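Local structure of putative fumarylacetoacetate hydrolase family protein (Yersinia pestis, 3S52) at residues 19-24 and 186-191; 45-50 and 123-128; 147-152 and 210-215. The protein is of undetermined function but belongs to the fumarylacetoacetate hydrolase family, with a fold rich in beta sheet and an assembly of two chains. One frame throughout, in Å; residues are numbered along the deposited sequence.

Contact 1 (19-24 and 186-191); sequences VNKVVC and AGDIVL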
loop_
_atom_site.group_PDB
_atom_site.type_symbol
_atom_site.label_atom_id
_atom_site.label_comp_id
_atom_site.label_asym_id
_atom_site.label_seq_id
_atom_site.Cartn_x
_atom_site.Cartn_y
_atom_site.Cartn_z
ATOM N N VAL A 19 6.490 -4.450 -11.948
ATOM C CA VAL A 19 5.629 -4.817 -10.845
ATOM C C VAL A 19 5.784 -3.735 -9.788
ATOM O O VAL A 19 6.907 -3.401 -9.411
ATOM C CB VAL A 19 6.068 -6.161 -10.270
ATOM C CG1 VAL A 19 5.273 -6.503 -8.990
ATOM C CG2 VAL A 19 5.924 -7.246 -11.345
ATOM N N ASN A 20 4.676 -3.138 -9.356
ATOM C CA ASN A 20 4.746 -2.165 -8.261
ATOM C C ASN A 20 3.701 -2.380 -7.188
ATOM O O ASN A 20 4.029 -2.714 -6.046
ATOM C CB ASN A 20 4.665 -0.724 -8.787
ATOM C CG ASN A 20 5.938 -0.291 -9.475
ATOM O OD1 ASN A 20 6.032 -0.294 -10.715
ATOM N ND2 ASN A 20 6.941 0.071 -8.676
ATOM N N LYS A 21 2.437 -2.167 -7.545
ATOM C CA LYS A 21 1.368 -2.238 -6.549
ATOM C C LYS A 21 0.087 -2.849 -7.099
ATOM O O LYS A 21 -0.068 -3.045 -8.313
ATOM C CB LYS A 21 1.064 -0.851 -5.950
ATOM C CG LYS A 21 0.487 0.172 -6.963
ATOM C CD LYS A 21 0.177 1.521 -6.287
ATOM C CE LYS A 21 -0.190 2.610 -7.321
ATOM N NZ LYS A 21 0.922 2.886 -8.298
ATOM N N VAL A 22 -0.827 -3.125 -6.177
ATOM C CA VAL A 22 -2.154 -3.648 -6.467
ATOM C C VAL A 22 -3.154 -2.722 -5.762
ATOM O O VAL A 22 -3.074 -2.556 -4.550
ATOM C CB VAL A 22 -2.289 -5.074 -5.903
ATOM C CG1 VAL A 22 -3.624 -5.697 -6.294
ATOM C CG2 VAL A 22 -1.138 -5.925 -6.374
ATOM N N VAL A 23 -4.048 -2.087 -6.519
ATOM C CA VAL A 23 -5.068 -1.203 -5.948
ATOM C C VAL A 23 -6.367 -1.980 -5.941
ATOM O O VAL A 23 -6.728 -2.607 -6.927
ATOM C CB VAL A 23 -5.189 0.134 -6.720
ATOM C CG1 VAL A 23 -6.152 1.119 -6.000
ATOM C CG2 VAL A 23 -3.830 0.767 -6.881
ATOM N N CYS A 24 -7.044 -1.973 -4.804
ATOM C CA CYS A 24 -8.120 -2.918 -4.543
ATOM C C CYS A 24 -9.340 -2.190 -4.077
ATOM O O CYS A 24 -9.231 -1.106 -3.509
ATOM C CB CYS A 24 -7.705 -3.894 -3.434
ATOM S SG CYS A 24 -6.132 -4.735 -3.723
ATOM N N ALA A 186 1.896 1.384 -15.717
ATOM C CA ALA A 186 1.889 0.164 -16.507
ATOM C C ALA A 186 2.438 -0.935 -15.613
ATOM O O ALA A 186 3.452 -0.743 -14.945
ATOM C CB ALA A 186 2.769 0.330 -17.744
ATOM N N GLY A 187 1.757 -2.075 -15.572
ATOM C CA GLY A 187 2.186 -3.170 -14.724
ATOM C C GLY A 187 1.478 -3.185 -13.379
ATOM O O GLY A 187 1.607 -4.145 -12.628
ATOM N N ASP A 188 0.739 -2.126 -13.051
ATOM C CA ASP A 188 -0.042 -2.184 -11.821
ATOM C C ASP A 188 -1.241 -3.087 -12.046
ATOM O O ASP A 188 -1.666 -3.304 -13.178
ATOM C CB ASP A 188 -0.478 -0.808 -11.317
ATOM C CG ASP A 188 0.661 -0.041 -10.626
ATOM O OD1 ASP A 188 1.700 -0.643 -10.272
ATOM O OD2 ASP A 188 0.510 1.176 -10.426
ATOM N N ILE A 189 -1.779 -3.620 -10.959
ATOM C CA ILE A 189 -2.903 -4.527 -11.035
ATOM C C ILE A 189 -4.049 -3.910 -10.249
ATOM O O ILE A 189 -3.828 -3.288 -9.205
ATOM C CB ILE A 189 -2.521 -5.908 -10.422
ATOM C CG1 ILE A 189 -1.369 -6.558 -11.203
ATOM C CG2 ILE A 189 -3.718 -6.828 -10.346
ATOM C CD1 ILE A 189 -0.701 -7.721 -10.454
ATOM N N VAL A 190 -5.271 -4.085 -10.743
ATOM C CA VAL A 190 -6.445 -3.634 -10.016
ATOM C C VAL A 190 -7.290 -4.838 -9.657
ATOM O O VAL A 190 -7.579 -5.679 -10.521
ATOM C CB VAL A 190 -7.281 -2.653 -10.840
ATOM C CG1 VAL A 190 -8.657 -2.448 -10.189
ATOM C CG2 VAL A 190 -6.529 -1.335 -11.003
ATOM N N LEU A 191 -7.648 -4.943 -8.376
ATOM C CA LEU A 191 -8.557 -5.987 -7.905
ATOM C C LEU A 191 -9.936 -5.375 -7.791
ATOM O O LEU A 191 -10.088 -4.270 -7.269
ATOM C CB LEU A 191 -8.121 -6.547 -6.547
ATOM C CG LEU A 191 -6.815 -7.345 -6.535
ATOM C CD1 LEU A 191 -6.665 -8.105 -5.209
ATOM C CD2 LEU A 191 -6.765 -8.306 -7.704
HETATM O O HOH W 1 2.115 -4.381 -9.903
HETATM O O HOH W 2 3.979 -1.084 -12.139
#

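Contact 2 (45-50 and 123-128); sequences VLFIKP and KAKAFD. With SO4 (sulfate ion), chain E.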
loop_
_atom_site.group_PDB
_atom_site.type_symbol
_atom_site.label_atom_id
_atom_site.label_comp_id
_atom_site.label_asym_id
_atom_site.label_seq_id
_atom_site.Cartn_x
_atom_site.Cartn_y
_atom_site.Cartn_z
ATOM N N VAL A 45 -14.466 1.987 -1.674
ATOM C CA VAL A 45 -13.503 1.754 -0.605
ATOM C C VAL A 45 -12.206 1.237 -1.217
ATOM O O VAL A 45 -12.194 0.204 -1.876
ATOM C CB VAL A 45 -14.064 0.720 0.361
ATOM C CG1 VAL A 45 -13.049 0.385 1.429
ATOM C CG2 VAL A 45 -15.361 1.257 0.974
ATOM N N LEU A 46 -11.121 1.977 -1.024
ATOM C CA LEU A 46 -9.860 1.673 -1.704
ATOM C C LEU A 46 -8.766 1.310 -0.713
ATOM O O LEU A 46 -8.604 1.972 0.307
ATOM C CB LEU A 46 -9.396 2.880 -2.527
ATOM C CG LEU A 46 -10.314 3.296 -3.681
ATOM C CD1 LEU A 46 -9.588 4.260 -4.593
ATOM C CD2 LEU A 46 -10.711 2.047 -4.480
ATOM N N PHE A 47 -8.014 0.257 -1.011
ATOM C CA PHE A 47 -6.794 -0.019 -0.265
ATOM C C PHE A 47 -5.797 -0.605 -1.240
ATOM O O PHE A 47 -6.142 -0.848 -2.400
ATOM C CB PHE A 47 -7.060 -0.959 0.914
ATOM C CG PHE A 47 -7.611 -2.307 0.509
ATOM C CD1 PHE A 47 -8.972 -2.493 0.328
ATOM C CD2 PHE A 47 -6.763 -3.391 0.332
ATOM C CE1 PHE A 47 -9.478 -3.732 -0.042
ATOM C CE2 PHE A 47 -7.256 -4.641 -0.044
ATOM C CZ PHE A 47 -8.608 -4.811 -0.235
ATOM N N ILE A 48 -4.574 -0.848 -0.785
ATOM C CA ILE A 48 -3.498 -1.209 -1.711
ATOM C C ILE A 48 -2.670 -2.344 -1.123
ATOM O O ILE A 48 -2.499 -2.401 0.089
ATOM C CB ILE A 48 -2.569 0.005 -1.978
ATOM C CG1 ILE A 48 -3.349 1.147 -2.638
ATOM C CG2 ILE A 48 -1.345 -0.399 -2.851
ATOM C CD1 ILE A 48 -2.514 2.408 -2.929
ATOM N N LYS A 49 -2.173 -3.241 -1.979
ATOM C CA LYS A 49 -1.221 -4.258 -1.564
ATOM C C LYS A 49 0.108 -3.981 -2.265
ATOM O O LYS A 49 0.130 -3.524 -3.413
ATOM C CB LYS A 49 -1.690 -5.655 -1.960
ATOM C CG LYS A 49 -3.076 -6.083 -1.468
ATOM C CD LYS A 49 -3.319 -7.551 -1.872
ATOM C CE LYS A 49 -4.703 -8.060 -1.505
ATOM N NZ LYS A 49 -4.770 -8.664 -0.133
ATOM N N PRO A 50 1.229 -4.261 -1.585
ATOM C CA PRO A 50 2.522 -3.943 -2.204
ATOM C C PRO A 50 3.047 -5.119 -3.010
ATOM O O PRO A 50 2.451 -6.190 -2.978
ATOM C CB PRO A 50 3.418 -3.708 -0.990
ATOM C CG PRO A 50 2.868 -4.680 0.039
ATOM C CD PRO A 50 1.372 -4.701 -0.180
ATOM N N LYS A 123 -1.911 -4.431 7.860
ATOM C CA LYS A 123 -1.479 -5.668 8.490
ATOM C C LYS A 123 -2.401 -6.822 8.116
ATOM O O LYS A 123 -1.956 -7.971 8.043
ATOM C CB LYS A 123 -1.368 -5.536 10.023
ATOM C CG LYS A 123 -0.223 -4.657 10.510
ATOM C CD LYS A 123 -0.003 -4.783 12.041
ATOM C CE LYS A 123 -0.760 -3.740 12.818
ATOM N NZ LYS A 123 -0.387 -3.772 14.270
ATOM N N ALA A 124 -3.693 -6.532 7.944
ATOM C CA ALA A 124 -4.666 -7.564 7.563
ATOM C C ALA A 124 -4.742 -7.862 6.063
ATOM O O ALA A 124 -5.179 -8.950 5.660
ATOM C CB ALA A 124 -6.053 -7.220 8.085
ATOM N N LYS A 125 -4.489 -6.846 5.254
ATOM C CA LYS A 125 -4.594 -6.985 3.797
ATOM C C LYS A 125 -3.314 -7.012 2.958
ATOM O O LYS A 125 -3.330 -7.435 1.792
ATOM C CB LYS A 125 -5.480 -5.844 3.285
ATOM C CG LYS A 125 -6.919 -5.943 3.749
ATOM C CD LYS A 125 -7.669 -6.865 2.807
ATOM C CE LYS A 125 -9.166 -6.789 2.983
ATOM N NZ LYS A 125 -9.803 -7.749 2.016
ATOM N N ALA A 126 -2.233 -6.488 3.530
ATOM C CA ALA A 126 -0.986 -6.251 2.785
ATOM C C ALA A 126 0.161 -7.198 3.094
ATOM O O ALA A 126 1.262 -7.027 2.562
ATOM C CB ALA A 126 -0.533 -4.798 2.925
ATOM N N PHE A 127 -0.077 -8.169 3.972
ATOM C CA PHE A 127 0.993 -9.019 4.477
ATOM C C PHE A 127 1.610 -9.849 3.339
ATOM O O PHE A 127 1.006 -10.004 2.270
ATOM C CB PHE A 127 0.474 -9.937 5.598
ATOM C CG PHE A 127 -0.647 -10.845 5.165
ATOM C CD1 PHE A 127 -0.380 -12.109 4.655
ATOM C CD2 PHE A 127 -1.969 -10.424 5.257
ATOM C CE1 PHE A 127 -1.427 -12.943 4.240
ATOM C CE2 PHE A 127 -3.014 -11.240 4.839
ATOM C CZ PHE A 127 -2.748 -12.500 4.332
ATOM N N ASP A 128 2.820 -10.362 3.559
ATOM C CA ASP A 128 3.518 -11.113 2.516
ATOM C C ASP A 128 2.644 -12.221 1.970
ATOM O O ASP A 128 2.041 -12.966 2.738
ATOM C CB ASP A 128 4.799 -11.759 3.057
ATOM C CG ASP A 128 5.897 -10.752 3.324
ATOM O OD1 ASP A 128 5.720 -9.558 2.977
ATOM O OD2 ASP A 128 6.949 -11.170 3.866
HETATM S S SO4 E . -13.851 -6.248 2.152
HETATM O O1 SO4 E . -14.050 -7.575 2.737
HETATM O O2 SO4 E . -12.488 -6.132 1.667
HETATM O O3 SO4 E . -14.767 -6.035 1.029
HETATM O O4 SO4 E . -14.094 -5.251 3.207
#

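Contact 3 (147-152 and 210-215); sequences QADLSL and MLNGKT. With SO4 (sulfate ion), chain F.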
loop_
_atom_site.group_PDB
_atom_site.type_symbol
_atom_site.label_atom_id
_atom_site.label_comp_id
_atom_site.label_asym_id
_atom_site.label_seq_id
_atom_site.Cartn_x
_atom_site.Cartn_y
_atom_site.Cartn_z
ATOM N N GLN A 147 -18.882 -9.269 -17.399
ATOM C CA GLN A 147 -19.776 -10.421 -17.438
ATOM C C GLN A 147 -19.021 -11.712 -17.151
ATOM O O GLN A 147 -19.523 -12.808 -17.382
ATOM C CB GLN A 147 -20.484 -10.507 -18.786
ATOM C CG GLN A 147 -21.692 -9.603 -18.892
ATOM C CD GLN A 147 -22.757 -10.165 -19.803
ATOM O OE1 GLN A 147 -23.684 -10.836 -19.352
ATOM N NE2 GLN A 147 -22.631 -9.897 -21.094
ATOM N N ALA A 148 -17.805 -11.566 -16.643
ATOM C CA ALA A 148 -16.957 -12.713 -16.304
ATOM C C ALA A 148 -17.390 -13.503 -15.060
ATOM O O ALA A 148 -17.804 -12.928 -14.057
ATOM C CB ALA A 148 -15.508 -12.270 -16.167
ATOM N N ASP A 149 -17.269 -14.827 -15.143
ATOM C CA ASP A 149 -17.586 -15.730 -14.054
ATOM C C ASP A 149 -16.351 -16.065 -13.214
ATOM O O ASP A 149 -15.266 -16.276 -13.742
ATOM C CB ASP A 149 -18.229 -17.008 -14.590
ATOM C CG ASP A 149 -19.623 -16.758 -15.148
ATOM O OD1 ASP A 149 -20.585 -16.597 -14.344
ATOM O OD2 ASP A 149 -19.753 -16.730 -16.396
ATOM N N LEU A 150 -16.533 -16.108 -11.902
ATOM C CA LEU A 150 -15.466 -16.456 -10.978
ATOM C C LEU A 150 -15.977 -17.560 -10.069
ATOM O O LEU A 150 -17.073 -17.455 -9.532
ATOM C CB LEU A 150 -15.144 -15.257 -10.082
ATOM C CG LEU A 150 -14.731 -13.925 -10.683
ATOM C CD1 LEU A 150 -14.955 -12.810 -9.680
ATOM C CD2 LEU A 150 -13.282 -13.992 -11.101
ATOM N N SER A 151 -15.177 -18.596 -9.860
ATOM C CA SER A 151 -15.586 -19.655 -8.960
ATOM C C SER A 151 -14.390 -20.169 -8.185
ATOM O O SER A 151 -13.272 -20.232 -8.698
ATOM C CB SER A 151 -16.272 -20.790 -9.716
ATOM O OG SER A 151 -15.382 -21.378 -10.637
ATOM N N LEU A 152 -14.626 -20.508 -6.927
ATOM C CA LEU A 152 -13.568 -21.029 -6.089
ATOM C C LEU A 152 -14.143 -22.250 -5.448
ATOM O O LEU A 152 -15.191 -22.172 -4.825
ATOM C CB LEU A 152 -13.190 -20.028 -5.000
ATOM C CG LEU A 152 -12.241 -20.568 -3.928
ATOM C CD1 LEU A 152 -10.921 -21.007 -4.578
ATOM C CD2 LEU A 152 -11.984 -19.529 -2.850
HETATM N N MSE A 210 -11.558 -20.892 -10.985
HETATM C CA MSE A 210 -11.930 -20.745 -12.383
HETATM C C MSE A 210 -12.311 -19.327 -12.751
HETATM O O MSE A 210 -12.983 -18.631 -11.985
HETATM C CB MSE A 210 -13.039 -21.706 -12.751
HETATM C CG MSE A 210 -12.516 -23.070 -13.150
HETATM SE SE MSE A 210 -13.976 -24.285 -13.533
HETATM C CE MSE A 210 -14.208 -24.963 -11.727
ATOM N N LEU A 211 -11.837 -18.906 -13.918
ATOM C CA LEU A 211 -12.139 -17.585 -14.453
ATOM C C LEU A 211 -12.716 -17.874 -15.822
ATOM O O LEU A 211 -12.014 -18.376 -16.711
ATOM C CB LEU A 211 -10.873 -16.736 -14.569
ATOM C CG LEU A 211 -11.039 -15.340 -15.175
ATOM C CD1 LEU A 211 -11.977 -14.489 -14.326
ATOM C CD2 LEU A 211 -9.682 -14.649 -15.317
ATOM N N ASN A 212 -13.999 -17.578 -15.971
ATOM C CA ASN A 212 -14.770 -18.093 -17.080
ATOM C C ASN A 212 -14.465 -19.572 -17.232
ATOM O O ASN A 212 -14.494 -20.306 -16.248
ATOM C CB ASN A 212 -14.481 -17.300 -18.341
ATOM C CG ASN A 212 -15.032 -15.888 -18.253
ATOM O OD1 ASN A 212 -16.089 -15.662 -17.651
ATOM N ND2 ASN A 212 -14.319 -14.933 -18.837
ATOM N N GLY A 213 -14.144 -20.005 -18.444
ATOM C CA GLY A 213 -13.896 -21.416 -18.675
ATOM C C GLY A 213 -12.470 -21.884 -18.405
ATOM O O GLY A 213 -12.058 -22.937 -18.905
ATOM N N LYS A 214 -11.708 -21.127 -17.620
ATOM C CA LYS A 214 -10.291 -21.442 -17.485
ATOM C C LYS A 214 -9.917 -21.711 -16.041
ATOM O O LYS A 214 -10.347 -20.991 -15.143
ATOM C CB LYS A 214 -9.441 -20.330 -18.089
ATOM C CG LYS A 214 -9.783 -20.076 -19.547
ATOM C CD LYS A 214 -8.989 -18.926 -20.113
ATOM C CE LYS A 214 -7.522 -19.293 -20.238
ATOM N NZ LYS A 214 -7.326 -20.506 -21.059
ATOM N N THR A 215 -9.100 -22.740 -15.830
ATOM C CA THR A 215 -8.864 -23.277 -14.491
ATOM C C THR A 215 -7.411 -23.209 -13.998
ATOM O O THR A 215 -6.480 -23.467 -14.756
ATOM C CB THR A 215 -9.332 -24.740 -14.439
ATOM O OG1 THR A 215 -10.721 -24.793 -14.778
ATOM C CG2 THR A 215 -9.125 -25.333 -13.058
HETATM S S SO4 F . -7.238 -23.861 -19.263
HETATM O O1 SO4 F . -8.124 -25.001 -19.035
HETATM O O2 SO4 F . -6.089 -24.267 -20.069
HETATM O O3 SO4 F . -7.993 -22.832 -19.974
HETATM O O4 SO4 F . -6.754 -23.366 -17.978
HETATM O O HOH W 3 -15.798 -19.618 -13.769
#

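Contact 1 (19-24 and 186-191)
Asp188 OD2 is gripped twice: Lys21 NZ meets it at 2.8 Å in a salt bridge, and the backbone N of Arg185 donates to it as well. The pair marks the entry to a parallel strand pairing, 21-24 beside 189-191, in the mixed sheet of this fumarylacetoacetate hydrolase family fold. The ammonium arrives on the syn side, 30° out of the carboxylate plane. OD1 of Asp188 takes Lys21 N at 3.2 Å, met from above that plane, so one lysine holds both oxygens and restrains the carboxylate's rotation. A bend at the end of the Lys21 chain (chi4 -61°) turns NZ back to OD2, while the same NZ also donates to Thr183 O. Pro50 of the second subunit packs on this lysine.

Before the strands pair, water 1 accepts from Asn20 N and donates to both Lys21 O and Gly187 O, joining the two loops. The ladder then runs in parallel register: Ile189 N donates to Lys21 O, Val23 N to Ile189 O at 3.0 Å, and Leu191 N to Val23 O at 2.9 Å. The strand axes lie 27° apart, and Val22 CA and Val190 CA add CA-H...O contacts. On the sheet face of Val22, Cys24 and Leu191, Val22 CG1 reaches Leu191 CG at 3.6 Å, and Cys24 SG lies 3.7 Å from Leu191 CD1.

Contact 2 (45-50 and 123-128)
Lys125 leaves the end of helix 122-125 with its CB 4.0 Å from Phe47 CE2, and its chain then runs past that ring to an anion site. Here strand 45-50 of the fumarylacetoacetate hydrolase family fold packs against the C-terminal end of the helix, facing the point where it gives way to loop. CG keeps the same 4.0 Å from Phe47 CE2. The chain bends about CB-CG (chi2 -84°) and is extended from there, which brings CD to 3.6 Å from CE2, the closest approach of the two side chains. CE passes CZ of Phe47 at 3.8 Å. The tip, NZ, donates to O2 of a sulfate ion at 3.2 Å; that sulfate, probably from the crystallisation liquor, is also bound by Ser27 N and His32 NE2. NZ has protein partners too: Thr106 OG1, and the carboxylates of Asp104 and Glu73. Lysine chain and phenylalanine side chain cross at about a right angle; the ring nevertheless stays close to CB, CG, CD and CE in turn.

The backbone of Lys125 is held from the strand as well. Lys49 NZ donates to Lys125 O at 2.7 Å, in the carbonyl plane with a C=O...N angle of 146°. Ser130 OG also lies within hydrogen-bonding reach of this oxygen, though its one proton has Phe127 O as an alternative acceptor. The two ammonium nitrogens, Lys49 NZ and Lys125 NZ, stay 5.5 Å apart, and Asp104 bridges them by offering OD1 to the first and OD2 to the second. Beyond Lys49 the contact turns apolar: Pro50 CD packs against Ala126 CB at 3.6 Å, with Ala126 O close to the same ring carbon.

Contact 3 (147-152 and 210-215)
Main-chain hydrogen bonds between Ser151 and Met210 form the regular part of this antiparallel sheet contact. Ser151 N donates to Met210 O at 3.1 Å and Met210 N to Ser151 O at 2.9 Å, a hydrogen-bonded pair; Leu150 and Leu211 beside it are a non-hydrogen-bonded pair. The strand 206-211 then turns back into 214-219 as a beta hairpin, through a type II' turn from Leu211 to Lys214.

Where the turn begins, a side chain enters the ladder. Asn212 N still donates to Asp149 O at 2.9 Å, but Asp149 N is received by Asn212 OD1, also at 2.9 Å, with the N-H aimed at the oxygen at 168°. The donor sits tilted 34° from the amide's carbonyl plane. The backbone O of Asn212 instead accepts from water 3. The carboxylate of Asp149 is engaged elsewhere, by Asn163.

Apolar packing lies on the face of Leu150 and Leu211, whose side chains run side by side, CD2 of the first 3.5 Å from CD1 of the second. On the other face, Ser151 OG touches CB of Met210, a selenomethionine, at 3.2 Å.

A sulfate ion, probably from the crystallisation liquor, sits at the hairpin's outer strand: Lys214 NZ donates to its O3 at 2.7 Å, Thr215 N to its O4, and Trp10 NE1 also bonds to it.

Chemically, the Asn212 amide supplies the acceptor for Asp149 N, while the backbone O of Asn212 is turned to water, and so the pairing with Asp149 continues into the bend.

In the fold
Contacts 1 and 2 adjoin in the mixed sheet, their centres 12 Å apart: strand 21-26 lies between 189-191 and 45-50, pairing parallel with the first and antiparallel with the second. Cys24 N and Phe47 O, 2.8 Å apart, probably form one of the hydrogen bonds joining them. Both also touch the second subunit. Contact 3 belongs to the separate four-stranded antiparallel sheet, its centre 20 Å from that of contact 1 and 24 Å from that of contact 2, across the chain's centre. Along the chain, contact 2 falls between the halves of contact 1, whereas contact 3 interleaves with it, so the chain passes between the two sheets and back.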